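Local atomic coordinates of dehydrogenase (PDB entry 3EZY), a protein that catalyses the NAD(+)-dependent oxidation of myo-inositol to scyllo-inosose, probably as part of a myo-inositol degradation pathway. Residues D238-V243 against A252-E257; I117-F122 against K290-N295; E190-D195 against V215-K220; A83-K88 against K112-I117. All coordinates share one frame; numbering follows the deposited sequence. Where two conformers were deposited one is given.

Interaction 4 lies within the Rossmann fold, and interaction 2 packs a helix from late in the chain against its edge strand. They share Ile-117, which makes contacts only in interaction 2 and merely follows the helix end of interaction 4. Neither has hydrogen bonds across it, but interaction 2 is a buried aromatic core, interaction 4 a partly buried meeting of small side chains. Interaction 1, also buried, joins a strand of the mixed sheet to the loop leaving its outermost strand, largely through side-chain bonds. Interaction 3, in the same sheet, is an antiparallel strand pairing interrupted by a beta bulge at one end, buried except at exposed Glu-190 and Lys-220. Both touch the third subunit, where their arginines find acidic partners.

Interaction 1 (D238-V243 against A252-E257); sequences DQRIEV and ADNVRE
Asp-238 and Asn-254 join side chain to side chain: Asn-254 ND2 donates to Asp-238 OD1 over 2.9 Å, arriving from above the carboxylate plane. The syn lone pair of that oxygen is already taken by Arg-240 NE at 2.8 Å, and Arg-240 NH2 holds OD2, which Tyr-235 OH also reaches. Were Asp-238 an alanine, the Arg-240 guanidinium would probably lose this mate and the Asn-254 amide one of its two bonds. At Gln-239 the backbone N donates to Asn-254 OD1 (2.8 Å, 170° at the hydrogen), on a lone pair in the carbonyl plane. Asparagine suits the place because one amide both gives and accepts. A water also bridges Gln-239 O and Asp-253 O. Arg-240 lies alongside Asp-253, its CD 3.7 Å from Asp-253 OD1. Ile-241 and Ala-252 form an antiparallel hydrogen-bonded pair at this chain's edge of the C-terminal domain's mixed sheet, prolonged by the Asn-254 amide: Ala-252 N bonds to Ile-241 O at 2.9 Å, the return bond being weak. Strand 145-153 flanks the other side, Phe-130 of helix 128-138 packs on Gln-239 and Ile-241, and beyond Ala-252 the sheet runs on into a strand of the second subunit.

Interaction 2 (I117-F122 against K290-N295); sequences ILFTGF and KTFIKN
Phe-119 and Phe-292 form the tight part of this contact, an offset edge-to-face pair with ring centroids 5.7 Å apart and planes at 83°. The edge of Phe-292 is turned to the face of Phe-119, and Phe-292 CD1 comes within 3.6 Å of Phe-119 CB. With CG anti to the backbone N (chi1 -170°), Phe-119 lays its ring beside the helix, where Asn-295 OD1 sits in the ring plane at its edge, 3.4 Å from Phe-119 CE1. A carbonyl oxygen suits such an edge, whose hydrogens are slightly positive; the same oxygen accepts from Ala-303 N, while Asn-295 ND2 bonds to Glu-300. Replacing Phe-119 by alanine would probably open a gap beside the Phe-292 edge and take the aromatic edge away from Asn-295 OD1. Branched Ile-117 fills the next place, its CG2 4.0 Å from Phe-292 CE1 and its CD1 against the Asn-295 backbone. The packing slackens at partly exposed Thr-291, whose CG2 stays 4.4 Å from Phe-119 CE1. Strand 118-121, outermost in the parallel Rossmann sheet and bonded to strand 90-94, runs nearly antiparallel to helix segment 290-295, while Phe-292 reaches on to Ala-67 and Leu-69 of strand 67-70.

Interaction 3 (E190-D195 against V215-K220); sequences EEVFAD and VVLRFK
Arg-218 and Glu-191 are a hydrogen-bonded pair of an antiparallel sheet, and their side chains run side by side from the same face. Followed outward, Arg-218 CB lies 4.2 Å from Glu-191 CB, and CD comes within 3.9 Å of Glu-191 OE2. The chain then bends at chi3 (-71°), leaving NE 4.4 Å from Glu-191 OE2, too far for a salt bridge. The guanidinium is instead spent across the subunit interface: its NE pairs with Asp-195 of the third subunit in a salt bridge, and a long, flexible arginine suits that reach. Behind it the backbone makes a classic beta bulge, Glu-190 and Glu-191 both facing Arg-218: Glu-190 N bonds to Arg-218 O at 2.7 Å, Glu-191 N only weakly to the same oxygen. Past the bulge the register is regular, with Phe-193 and Val-216 bonded in both directions. On the opposite face beta-branched valines fit the pleat: Val-192 CG1 meets Val-215 CG1 at 3.7 Å, Val-192 CG2 meets Leu-217 CD2, and small Ala-194 lies against Val-215 CG2. Phe-193 points the other way and stacks on Phe-193 of the third subunit. On the shared valine face helix 306-325 covers Val-192 and Ala-194, and Phe-178 of helix 174-185 covers Val-215 and Leu-217, while strands 329-330 and 224-230 flank the pair.

Interaction 4 (A83-K88 against K112-I117); sequences ACAKAK and KKADVI
Ala-85 and Ala-114 bring together the ends of two neighbouring helices of the Rossmann fold, 77-86 and 101-114, the second of which is the crossover helix of a beta-alpha-beta unit joining strands 90-94 and 118-121. Their CB atoms lie 3.8 Å apart, and the Ala-114 methyl presses on the Ala-85 carbonyl, with Ala-114 CB 3.0 Å from Ala-85 O. With alpha carbons 5.4 Å apart, the short methyl of alanine suits the place. Val-116 completes this first shell, with both branches in use. With CG1 anti to the carbonyl carbon (chi1 -63°), Val-116 CG2 falls between the backbone N and the carbonyl carbon and faces Ala-85 CA at 4.2 Å, while CG1 lies 3.6 Å from Lys-88 C.

The next shell sets these groups in place. Thr-111 of helix 101-114 touches both Ala-85 and Val-116, and His-90, at the start of strand 90-94, packs on Val-116 and accepts from Ile-117 N through its ND1. On the outer side, the exposed Lys-86 and Lys-113 each make a long, weak ion pair with Glu-110.

Both helices finish in Schellman motifs, where Lys-88 and Asp-115 adopt the positive phi so often left to glycine. These turns send the chain off toward the sheet: Lys-88 N bonds back to Ala-85 O at 2.9 Å, and Asp-115 N to Lys-112 O at 3.0 Å.

Interaction 1 (D238-V243 against A252-E257)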
loop_
_atom_site.group_PDB
_atom_site.type_symbol
_atom_site.label_atom_id
_atom_site.label_comp_id
_atom_site.label_asym_id
_atom_site.label_seq_id
_atom_site.Cartn_x
_atom_site.Cartn_y
_atom_site.Cartn_z
ATOM N N ASP A 238 12.288 -6.490 -11.097
ATOM C CA ASP A 238 12.112 -6.483 -9.663
ATOM C C ASP A 238 13.450 -6.124 -9.092
ATOM O O ASP A 238 14.334 -6.986 -9.015
ATOM C CB ASP A 238 11.715 -7.865 -9.146
ATOM C CG ASP A 238 11.187 -7.819 -7.722
ATOM O OD1 ASP A 238 11.485 -6.848 -6.993
ATOM O OD2 ASP A 238 10.485 -8.764 -7.318
ATOM N N GLN A 239 13.596 -4.874 -8.668
ATOM C CA GLN A 239 14.821 -4.424 -8.105
ATOM C C GLN A 239 14.529 -3.674 -6.802
ATOM O O GLN A 239 14.134 -2.502 -6.822
ATOM C CB GLN A 239 15.520 -3.509 -9.105
ATOM C CG GLN A 239 15.940 -4.277 -10.351
ATOM C CD GLN A 239 16.470 -3.393 -11.442
ATOM O OE1 GLN A 239 16.265 -2.195 -11.434
ATOM N NE2 GLN A 239 17.190 -3.977 -12.363
ATOM N N ARG A 240 14.633 -4.380 -5.678
ATOM C CA ARG A 240 14.320 -3.771 -4.409
ATOM C C ARG A 240 15.547 -3.680 -3.567
ATOM O O ARG A 240 16.432 -4.499 -3.675
ATOM C CB ARG A 240 13.251 -4.579 -3.660
ATOM C CG ARG A 240 11.833 -4.389 -4.246
ATOM C CD ARG A 240 10.884 -5.357 -3.611
ATOM N NE ARG A 240 11.009 -6.660 -4.251
ATOM C CZ ARG A 240 10.956 -7.834 -3.624
ATOM N NH1 ARG A 240 10.857 -7.878 -2.320
ATOM N NH2 ARG A 240 11.046 -8.982 -4.302
ATOM N N ILE A 241 15.590 -2.686 -2.684
ATOM C CA ILE A 241 16.685 -2.615 -1.714
ATOM C C ILE A 241 16.089 -2.382 -0.333
ATOM O O ILE A 241 15.189 -1.557 -0.172
ATOM C CB ILE A 241 17.656 -1.436 -2.024
ATOM C CG1 ILE A 241 18.316 -1.657 -3.395
ATOM C CG2 ILE A 241 18.682 -1.320 -0.859
ATOM C CD1 ILE A 241 19.160 -0.418 -3.970
ATOM N N GLU A 242 16.562 -3.129 0.659
ATOM C CA GLU A 242 16.201 -2.833 2.027
ATOM C C GLU A 242 17.459 -2.772 2.900
ATOM O O GLU A 242 18.402 -3.575 2.742
ATOM C CB GLU A 242 15.209 -3.900 2.555
ATOM C CG GLU A 242 14.983 -3.802 4.017
ATOM C CD GLU A 242 14.312 -5.051 4.564
ATOM O OE1 GLU A 242 13.608 -5.732 3.772
ATOM O OE2 GLU A 242 14.516 -5.322 5.760
ATOM N N VAL A 243 17.468 -1.827 3.822
ATOM C CA VAL A 243 18.503 -1.776 4.873
ATOM C C VAL A 243 17.851 -1.795 6.265
ATOM O O VAL A 243 17.003 -0.945 6.600
ATOM C CB VAL A 243 19.442 -0.518 4.762
ATOM C CG1 VAL A 243 20.608 -0.579 5.840
ATOM C CG2 VAL A 243 20.028 -0.407 3.350
ATOM N N ALA A 252 13.268 0.508 -0.684
ATOM C CA ALA A 252 12.884 1.193 -1.938
ATOM C C ALA A 252 12.161 0.128 -2.792
ATOM O O ALA A 252 12.721 -0.937 -3.043
ATOM C CB ALA A 252 14.135 1.738 -2.656
ATOM N N ASP A 253 10.920 0.408 -3.203
ATOM C CA ASP A 253 10.118 -0.524 -3.991
ATOM C C ASP A 253 10.282 -0.288 -5.517
ATOM O O ASP A 253 10.893 0.699 -5.981
ATOM C CB ASP A 253 8.639 -0.437 -3.543
ATOM C CG ASP A 253 7.800 -1.688 -3.933
ATOM O OD1 ASP A 253 8.350 -2.721 -4.385
ATOM O OD2 ASP A 253 6.560 -1.631 -3.759
ATOM N N ASN A 254 9.795 -1.249 -6.304
ATOM C CA ASN A 254 9.597 -1.045 -7.710
ATOM C C ASN A 254 8.626 0.086 -8.051
ATOM O O ASN A 254 7.795 0.474 -7.248
ATOM C CB ASN A 254 9.126 -2.360 -8.363
ATOM C CG ASN A 254 10.157 -3.438 -8.203
ATOM O OD1 ASN A 254 11.262 -3.284 -8.694
ATOM N ND2 ASN A 254 9.859 -4.456 -7.387
ATOM N N VAL A 255 8.760 0.589 -9.278
ATOM C CA VAL A 255 7.865 1.592 -9.829
ATOM C C VAL A 255 6.772 0.872 -10.645
ATOM O O VAL A 255 7.051 -0.124 -11.335
ATOM C CB VAL A 255 8.703 2.563 -10.684
ATOM C CG1 VAL A 255 7.834 3.489 -11.496
ATOM C CG2 VAL A 255 9.736 3.350 -9.790
ATOM N N ARG A 256 5.526 1.351 -10.551
ATOM C CA ARG A 256 4.462 0.799 -11.356
ATOM C C ARG A 256 4.138 1.813 -12.457
ATOM O O ARG A 256 4.423 3.010 -12.343
ATOM C CB ARG A 256 3.144 0.552 -10.566
ATOM C CG ARG A 256 3.209 -0.047 -9.151
ATOM C CD ARG A 256 3.767 -1.419 -9.160
ATOM N NE ARG A 256 3.688 -2.105 -7.863
ATOM C CZ ARG A 256 4.608 -2.033 -6.905
ATOM N NH1 ARG A 256 5.663 -1.255 -7.067
ATOM N NH2 ARG A 256 4.480 -2.741 -5.795
ATOM N N GLU A 257 3.495 1.338 -13.501
ATOM C CA GLU A 257 3.170 2.208 -14.631
ATOM C C GLU A 257 2.260 3.354 -14.187
ATOM O O GLU A 257 2.361 4.455 -14.682
ATOM C CB GLU A 257 2.443 1.398 -15.709
ATOM C CG GLU A 257 2.115 2.241 -16.969
ATOM C CD GLU A 257 1.087 1.577 -17.915
ATOM O OE1 GLU A 257 0.128 0.883 -17.446
ATOM O OE2 GLU A 257 1.226 1.815 -19.139
HETATM O O HOH W 1 12.972 0.102 -8.094
#

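Interaction 2 (I117-F122 against K290-N295)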
loop_
_atom_site.group_PDB
_atom_site.type_symbol
_atom_site.label_atom_id
_atom_site.label_comp_id
_atom_site.label_asym_id
_atom_site.label_seq_id
_atom_site.Cartn_x
_atom_site.Cartn_y
_atom_site.Cartn_z
ATOM N N ILE A 117 39.699 12.017 -16.150
ATOM C CA ILE A 117 38.647 11.276 -15.447
ATOM C C ILE A 117 38.390 9.922 -16.089
ATOM O O ILE A 117 38.312 9.812 -17.309
ATOM C CB ILE A 117 37.327 12.100 -15.498
ATOM C CG1 ILE A 117 37.468 13.359 -14.671
ATOM C CG2 ILE A 117 36.141 11.338 -15.013
ATOM C CD1 ILE A 117 36.295 14.310 -14.904
ATOM N N LEU A 118 38.249 8.909 -15.241
ATOM C CA LEU A 118 37.690 7.616 -15.612
ATOM C C LEU A 118 36.418 7.401 -14.768
ATOM O O LEU A 118 36.495 7.243 -13.560
ATOM C CB LEU A 118 38.679 6.464 -15.385
ATOM C CG LEU A 118 38.110 5.043 -15.630
ATOM C CD1 LEU A 118 37.424 4.954 -17.009
ATOM C CD2 LEU A 118 39.210 3.966 -15.509
ATOM N N PHE A 119 35.266 7.441 -15.415
ATOM C CA PHE A 119 33.952 7.336 -14.739
ATOM C C PHE A 119 33.349 5.989 -15.150
ATOM O O PHE A 119 33.242 5.704 -16.329
ATOM C CB PHE A 119 33.055 8.475 -15.253
ATOM C CG PHE A 119 31.740 8.663 -14.485
ATOM C CD1 PHE A 119 31.511 9.839 -13.779
ATOM C CD2 PHE A 119 30.758 7.683 -14.498
ATOM C CE1 PHE A 119 30.315 10.063 -13.094
ATOM C CE2 PHE A 119 29.552 7.883 -13.794
ATOM C CZ PHE A 119 29.351 9.081 -13.093
ATOM N N THR A 120 32.967 5.165 -14.181
ATOM C CA THR A 120 32.430 3.856 -14.447
ATOM C C THR A 120 30.919 3.961 -14.487
ATOM O O THR A 120 30.318 4.570 -13.604
ATOM C CB THR A 120 32.797 2.861 -13.334
ATOM O OG1 THR A 120 34.213 2.673 -13.337
ATOM C CG2 THR A 120 32.133 1.478 -13.589
ATOM N N GLY A 121 30.303 3.356 -15.502
ATOM C CA GLY A 121 28.881 3.531 -15.744
ATOM C C GLY A 121 27.981 2.655 -14.871
ATOM O O GLY A 121 27.227 1.827 -15.415
ATOM N N PHE A 122 28.044 2.815 -13.542
ATOM C CA PHE A 122 27.045 2.162 -12.657
ATOM C C PHE A 122 25.811 3.055 -12.536
ATOM O O PHE A 122 25.697 3.859 -11.619
ATOM C CB PHE A 122 27.657 1.812 -11.308
ATOM C CG PHE A 122 28.596 0.634 -11.383
ATOM C CD1 PHE A 122 28.221 -0.528 -12.067
ATOM C CD2 PHE A 122 29.828 0.672 -10.761
ATOM C CE1 PHE A 122 29.066 -1.617 -12.122
ATOM C CE2 PHE A 122 30.669 -0.426 -10.767
ATOM C CZ PHE A 122 30.314 -1.565 -11.485
ATOM N N LYS A 290 24.513 13.600 -16.826
ATOM C CA LYS A 290 24.645 14.975 -16.330
ATOM C C LYS A 290 25.751 15.065 -15.268
ATOM O O LYS A 290 26.437 16.088 -15.166
ATOM C CB LYS A 290 23.318 15.483 -15.734
ATOM C CG LYS A 290 22.170 15.533 -16.709
ATOM C CD LYS A 290 20.973 16.242 -16.024
ATOM C CE LYS A 290 19.735 16.312 -16.949
ATOM N NZ LYS A 290 18.445 16.390 -16.111
ATOM N N THR A 291 25.892 14.012 -14.463
ATOM C CA THR A 291 26.871 14.017 -13.371
ATOM C C THR A 291 28.292 13.936 -13.927
ATOM O O THR A 291 29.172 14.674 -13.477
ATOM C CB THR A 291 26.643 12.868 -12.338
ATOM O OG1 THR A 291 25.302 12.945 -11.836
ATOM C CG2 THR A 291 27.623 12.968 -11.159
ATOM N N PHE A 292 28.494 13.030 -14.879
ATOM C CA PHE A 292 29.753 12.928 -15.616
ATOM C C PHE A 292 30.180 14.281 -16.227
ATOM O O PHE A 292 31.341 14.700 -16.127
ATOM C CB PHE A 292 29.644 11.870 -16.738
ATOM C CG PHE A 292 30.895 11.802 -17.623
ATOM C CD1 PHE A 292 32.114 11.423 -17.076
ATOM C CD2 PHE A 292 30.843 12.144 -18.971
ATOM C CE1 PHE A 292 33.263 11.360 -17.834
ATOM C CE2 PHE A 292 31.997 12.077 -19.769
ATOM C CZ PHE A 292 33.212 11.689 -19.189
ATOM N N ILE A 293 29.248 14.940 -16.889
ATOM C CA ILE A 293 29.490 16.252 -17.500
ATOM C C ILE A 293 29.827 17.320 -16.439
ATOM O O ILE A 293 30.764 18.093 -16.616
ATOM C CB ILE A 293 28.262 16.658 -18.325
ATOM C CG1 ILE A 293 28.166 15.748 -19.547
ATOM C CG2 ILE A 293 28.316 18.165 -18.714
ATOM C CD1 ILE A 293 26.792 15.781 -20.206
ATOM N N LYS A 294 29.062 17.358 -15.348
ATOM C CA LYS A 294 29.370 18.202 -14.196
ATOM C C LYS A 294 30.777 17.949 -13.664
ATOM O O LYS A 294 31.520 18.904 -13.408
ATOM C CB LYS A 294 28.371 17.946 -13.054
ATOM C CG LYS A 294 28.641 18.810 -11.777
ATOM C CD LYS A 294 27.667 18.516 -10.609
ATOM C CE LYS A 294 27.891 17.113 -10.006
ATOM N NZ LYS A 294 28.975 17.075 -8.934
ATOM N N ASN A 295 31.169 16.678 -13.501
ATOM C CA ASN A 295 32.498 16.393 -12.948
ATOM C C ASN A 295 33.559 16.937 -13.913
ATOM O O ASN A 295 34.545 17.543 -13.500
ATOM C CB ASN A 295 32.778 14.893 -12.784
ATOM C CG ASN A 295 31.798 14.189 -11.868
ATOM O OD1 ASN A 295 31.548 13.005 -12.064
ATOM N ND2 ASN A 295 31.276 14.888 -10.854
#

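Interaction 3 (E190-D195 against V215-K220)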
loop_
_atom_site.group_PDB
_atom_site.type_symbol
_atom_site.label_atom_id
_atom_site.label_comp_id
_atom_site.label_asym_id
_atom_site.label_seq_id
_atom_site.Cartn_x
_atom_site.Cartn_y
_atom_site.Cartn_z
ATOM N N GLU A 190 34.193 -7.912 2.979
ATOM C CA GLU A 190 35.419 -8.628 3.242
ATOM C C GLU A 190 35.344 -10.066 2.798
ATOM O O GLU A 190 36.364 -10.657 2.466
ATOM C CB GLU A 190 35.699 -8.593 4.734
ATOM C CG GLU A 190 35.388 -7.234 5.315
ATOM C CD GLU A 190 36.625 -6.412 5.608
ATOM O OE1 GLU A 190 37.227 -5.828 4.671
ATOM O OE2 GLU A 190 36.980 -6.347 6.800
ATOM N N GLU A 191 34.125 -10.616 2.785
ATOM C CA GLU A 191 33.909 -12.012 2.486
ATOM C C GLU A 191 32.569 -12.256 1.758
ATOM O O GLU A 191 31.586 -11.564 2.006
ATOM C CB GLU A 191 33.916 -12.753 3.826
ATOM C CG GLU A 191 34.119 -14.217 3.769
ATOM C CD GLU A 191 34.678 -14.722 5.097
ATOM O OE1 GLU A 191 35.338 -15.781 5.091
ATOM O OE2 GLU A 191 34.467 -14.046 6.131
ATOM N N VAL A 192 32.526 -13.253 0.891
ATOM C CA VAL A 192 31.347 -13.523 0.109
ATOM C C VAL A 192 31.072 -15.028 0.065
ATOM O O VAL A 192 32.002 -15.837 0.012
ATOM C CB VAL A 192 31.581 -13.004 -1.325
ATOM C CG1 VAL A 192 30.598 -13.541 -2.282
ATOM C CG2 VAL A 192 31.586 -11.467 -1.354
ATOM N N PHE A 193 29.802 -15.410 0.076
ATOM C CA PHE A 193 29.397 -16.776 -0.237
ATOM C C PHE A 193 28.308 -16.752 -1.305
ATOM O O PHE A 193 27.362 -15.964 -1.192
ATOM C CB PHE A 193 28.816 -17.476 0.983
ATOM C CG PHE A 193 28.188 -18.800 0.652
ATOM C CD1 PHE A 193 28.958 -19.927 0.583
ATOM C CD2 PHE A 193 26.834 -18.891 0.342
ATOM C CE1 PHE A 193 28.420 -21.130 0.261
ATOM C CE2 PHE A 193 26.255 -20.103 0.020
ATOM C CZ PHE A 193 27.049 -21.238 -0.042
ATOM N N ALA A 194 28.402 -17.612 -2.304
ATOM C CA ALA A 194 27.450 -17.566 -3.380
ATOM C C ALA A 194 26.962 -18.953 -3.718
ATOM O O ALA A 194 27.732 -19.912 -3.644
ATOM C CB ALA A 194 28.089 -16.882 -4.643
ATOM N N ASP A 195 25.674 -19.087 -4.063
ATOM C CA ASP A 195 25.212 -20.311 -4.725
ATOM C C ASP A 195 24.327 -19.925 -5.916
ATOM O O ASP A 195 23.878 -18.784 -6.004
ATOM C CB ASP A 195 24.501 -21.277 -3.757
ATOM C CG ASP A 195 24.527 -22.746 -4.251
ATOM O OD1 ASP A 195 24.875 -23.052 -5.437
ATOM O OD2 ASP A 195 24.122 -23.604 -3.473
ATOM N N VAL A 215 23.772 -14.433 -3.004
ATOM C CA VAL A 215 25.117 -14.089 -2.577
ATOM C C VAL A 215 25.067 -13.432 -1.191
ATOM O O VAL A 215 24.325 -12.471 -0.974
ATOM C CB VAL A 215 25.796 -13.091 -3.553
ATOM C CG1 VAL A 215 27.124 -12.612 -2.977
ATOM C CG2 VAL A 215 26.019 -13.711 -4.924
ATOM N N VAL A 216 25.811 -13.970 -0.245
ATOM C CA VAL A 216 25.886 -13.407 1.084
ATOM C C VAL A 216 27.152 -12.590 1.190
ATOM O O VAL A 216 28.215 -13.027 0.748
ATOM C CB VAL A 216 25.981 -14.514 2.166
ATOM C CG1 VAL A 216 26.126 -13.879 3.577
ATOM C CG2 VAL A 216 24.785 -15.420 2.091
ATOM N N LEU A 217 27.041 -11.411 1.800
ATOM C CA LEU A 217 28.147 -10.482 1.964
ATOM C C LEU A 217 28.377 -10.285 3.458
ATOM O O LEU A 217 27.428 -10.095 4.203
ATOM C CB LEU A 217 27.804 -9.112 1.376
ATOM C CG LEU A 217 27.183 -9.090 -0.023
ATOM C CD1 LEU A 217 26.770 -7.632 -0.372
ATOM C CD2 LEU A 217 28.184 -9.628 -1.050
ATOM N N ARG A 218 29.636 -10.344 3.886
ATOM C CA ARG A 218 30.020 -9.881 5.202
ATOM C C ARG A 218 30.851 -8.602 5.049
ATOM O O ARG A 218 31.958 -8.585 4.422
ATOM C CB ARG A 218 30.806 -10.951 5.964
ATOM C CG ARG A 218 31.543 -10.377 7.154
ATOM C CD ARG A 218 32.252 -11.453 7.967
ATOM N NE ARG A 218 31.306 -12.281 8.700
ATOM C CZ ARG A 218 30.835 -11.988 9.910
ATOM N NH1 ARG A 218 31.225 -10.877 10.535
ATOM N NH2 ARG A 218 29.970 -12.803 10.488
ATOM N N PHE A 219 30.335 -7.532 5.622
ATOM C CA PHE A 219 31.017 -6.246 5.580
ATOM C C PHE A 219 32.010 -6.074 6.729
ATOM O O PHE A 219 31.932 -6.737 7.771
ATOM C CB PHE A 219 30.005 -5.121 5.659
ATOM C CG PHE A 219 29.065 -5.061 4.490
ATOM C CD1 PHE A 219 29.374 -4.265 3.379
ATOM C CD2 PHE A 219 27.870 -5.809 4.504
ATOM C CE1 PHE A 219 28.490 -4.168 2.306
ATOM C CE2 PHE A 219 26.988 -5.744 3.445
ATOM C CZ PHE A 219 27.285 -4.935 2.333
ATOM N N LYS A 220 32.927 -5.136 6.536
ATOM C CA LYS A 220 33.958 -4.819 7.526
ATOM C C LYS A 220 33.407 -4.653 8.946
ATOM O O LYS A 220 33.992 -5.159 9.885
ATOM C CB LYS A 220 34.675 -3.548 7.072
ATOM C CG LYS A 220 35.739 -3.021 7.993
ATOM C CD LYS A 220 36.383 -1.785 7.325
ATOM C CE LYS A 220 36.969 -0.816 8.351
ATOM N NZ LYS A 220 38.097 -1.511 9.073
#

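Interaction 4 (A83-K88 against K112-I117)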
loop_
_atom_site.group_PDB
_atom_site.type_symbol
_atom_site.label_atom_id
_atom_site.label_comp_id
_atom_site.label_asym_id
_atom_site.label_seq_id
_atom_site.Cartn_x
_atom_site.Cartn_y
_atom_site.Cartn_z
ATOM N N ALA A 83 43.425 4.395 -24.956
ATOM C CA ALA A 83 43.508 5.334 -26.062
ATOM C C ALA A 83 42.962 6.730 -25.697
ATOM O O ALA A 83 43.563 7.756 -26.056
ATOM C CB ALA A 83 42.740 4.755 -27.296
ATOM N N CYS A 84 41.839 6.822 -24.977
ATOM C CA CYS A 84 41.436 8.157 -24.489
ATOM C C CYS A 84 42.512 8.767 -23.575
ATOM O O CYS A 84 42.747 9.977 -23.611
ATOM C CB CYS A 84 40.100 8.132 -23.718
ATOM S SG CYS A 84 38.686 7.610 -24.688
ATOM N N ALA A 85 43.111 7.980 -22.691
ATOM C CA ALA A 85 44.101 8.580 -21.776
ATOM C C ALA A 85 45.312 9.127 -22.581
ATOM O O ALA A 85 45.772 10.243 -22.354
ATOM C CB ALA A 85 44.564 7.572 -20.722
ATOM N N LYS A 86 45.758 8.365 -23.568
ATOM C CA LYS A 86 46.890 8.772 -24.417
ATOM C C LYS A 86 46.516 10.000 -25.223
ATOM O O LYS A 86 47.371 10.825 -25.527
ATOM C CB LYS A 86 47.313 7.614 -25.323
ATOM C CG LYS A 86 47.694 6.331 -24.560
ATOM C CD LYS A 86 48.997 6.510 -23.768
ATOM C CE LYS A 86 49.598 5.187 -23.270
ATOM N NZ LYS A 86 49.348 4.048 -24.217
ATOM N N ALA A 87 45.228 10.155 -25.547
ATOM C CA ALA A 87 44.789 11.360 -26.241
ATOM C C ALA A 87 44.415 12.502 -25.302
ATOM O O ALA A 87 43.975 13.546 -25.756
ATOM C CB ALA A 87 43.635 11.055 -27.178
ATOM N N LYS A 88 44.552 12.281 -23.994
ATOM C CA LYS A 88 44.189 13.252 -22.953
ATOM C C LYS A 88 42.719 13.667 -23.032
ATOM O O LYS A 88 42.375 14.866 -22.921
ATOM C CB LYS A 88 45.120 14.476 -22.949
ATOM C CG LYS A 88 44.935 15.434 -21.746
ATOM C CD LYS A 88 46.094 16.462 -21.676
ATOM C CE LYS A 88 45.882 17.563 -20.611
ATOM N NZ LYS A 88 44.940 18.664 -21.052
ATOM N N LYS A 112 45.023 7.766 -14.873
ATOM C CA LYS A 112 45.622 8.524 -13.766
ATOM C C LYS A 112 46.904 9.211 -14.231
ATOM O O LYS A 112 47.123 10.379 -13.961
ATOM C CB LYS A 112 45.906 7.603 -12.573
ATOM C CG LYS A 112 46.450 8.338 -11.347
ATOM C CD LYS A 112 46.735 7.356 -10.206
ATOM C CE LYS A 112 47.099 8.100 -8.915
ATOM N NZ LYS A 112 48.571 8.336 -8.729
ATOM N N LYS A 113 47.739 8.481 -14.972
ATOM C CA LYS A 113 48.935 9.067 -15.571
ATOM C C LYS A 113 48.555 10.284 -16.412
ATOM O O LYS A 113 49.130 11.347 -16.239
ATOM C CB LYS A 113 49.646 8.049 -16.464
ATOM C CG LYS A 113 51.149 8.231 -16.557
ATOM C CD LYS A 113 51.861 7.077 -15.837
ATOM C CE LYS A 113 51.756 5.781 -16.656
ATOM N NZ LYS A 113 51.977 6.061 -18.113
ATOM N N ALA A 114 47.598 10.124 -17.331
ATOM C CA ALA A 114 47.195 11.228 -18.219
ATOM C C ALA A 114 46.450 12.346 -17.485
ATOM O O ALA A 114 46.169 13.388 -18.049
ATOM C CB ALA A 114 46.338 10.714 -19.413
ATOM N N ASP A 115 46.110 12.117 -16.228
ATOM C CA ASP A 115 45.339 13.072 -15.463
ATOM C C ASP A 115 43.970 13.344 -16.089
ATOM O O ASP A 115 43.558 14.513 -16.143
ATOM C CB ASP A 115 46.090 14.402 -15.318
ATOM C CG ASP A 115 45.505 15.272 -14.209
ATOM O OD1 ASP A 115 45.192 14.694 -13.141
ATOM O OD2 ASP A 115 45.366 16.508 -14.391
ATOM N N VAL A 116 43.279 12.310 -16.580
ATOM C CA VAL A 116 41.892 12.511 -17.071
ATOM C C VAL A 116 40.973 11.631 -16.236
ATOM O O VAL A 116 41.427 10.613 -15.707
ATOM C CB VAL A 116 41.714 12.089 -18.546
ATOM C CG1 VAL A 116 42.588 12.967 -19.490
ATOM C CG2 VAL A 116 42.040 10.632 -18.702
ATOM N N ILE A 117 39.699 12.017 -16.150
ATOM C CA ILE A 117 38.647 11.276 -15.447
ATOM C C ILE A 117 38.390 9.922 -16.089
ATOM O O ILE A 117 38.312 9.812 -17.309
ATOM C CB ILE A 117 37.327 12.100 -15.498
ATOM C CG1 ILE A 117 37.468 13.359 -14.671
ATOM C CG2 ILE A 117 36.141 11.338 -15.013
ATOM C CD1 ILE A 117 36.295 14.310 -14.904
#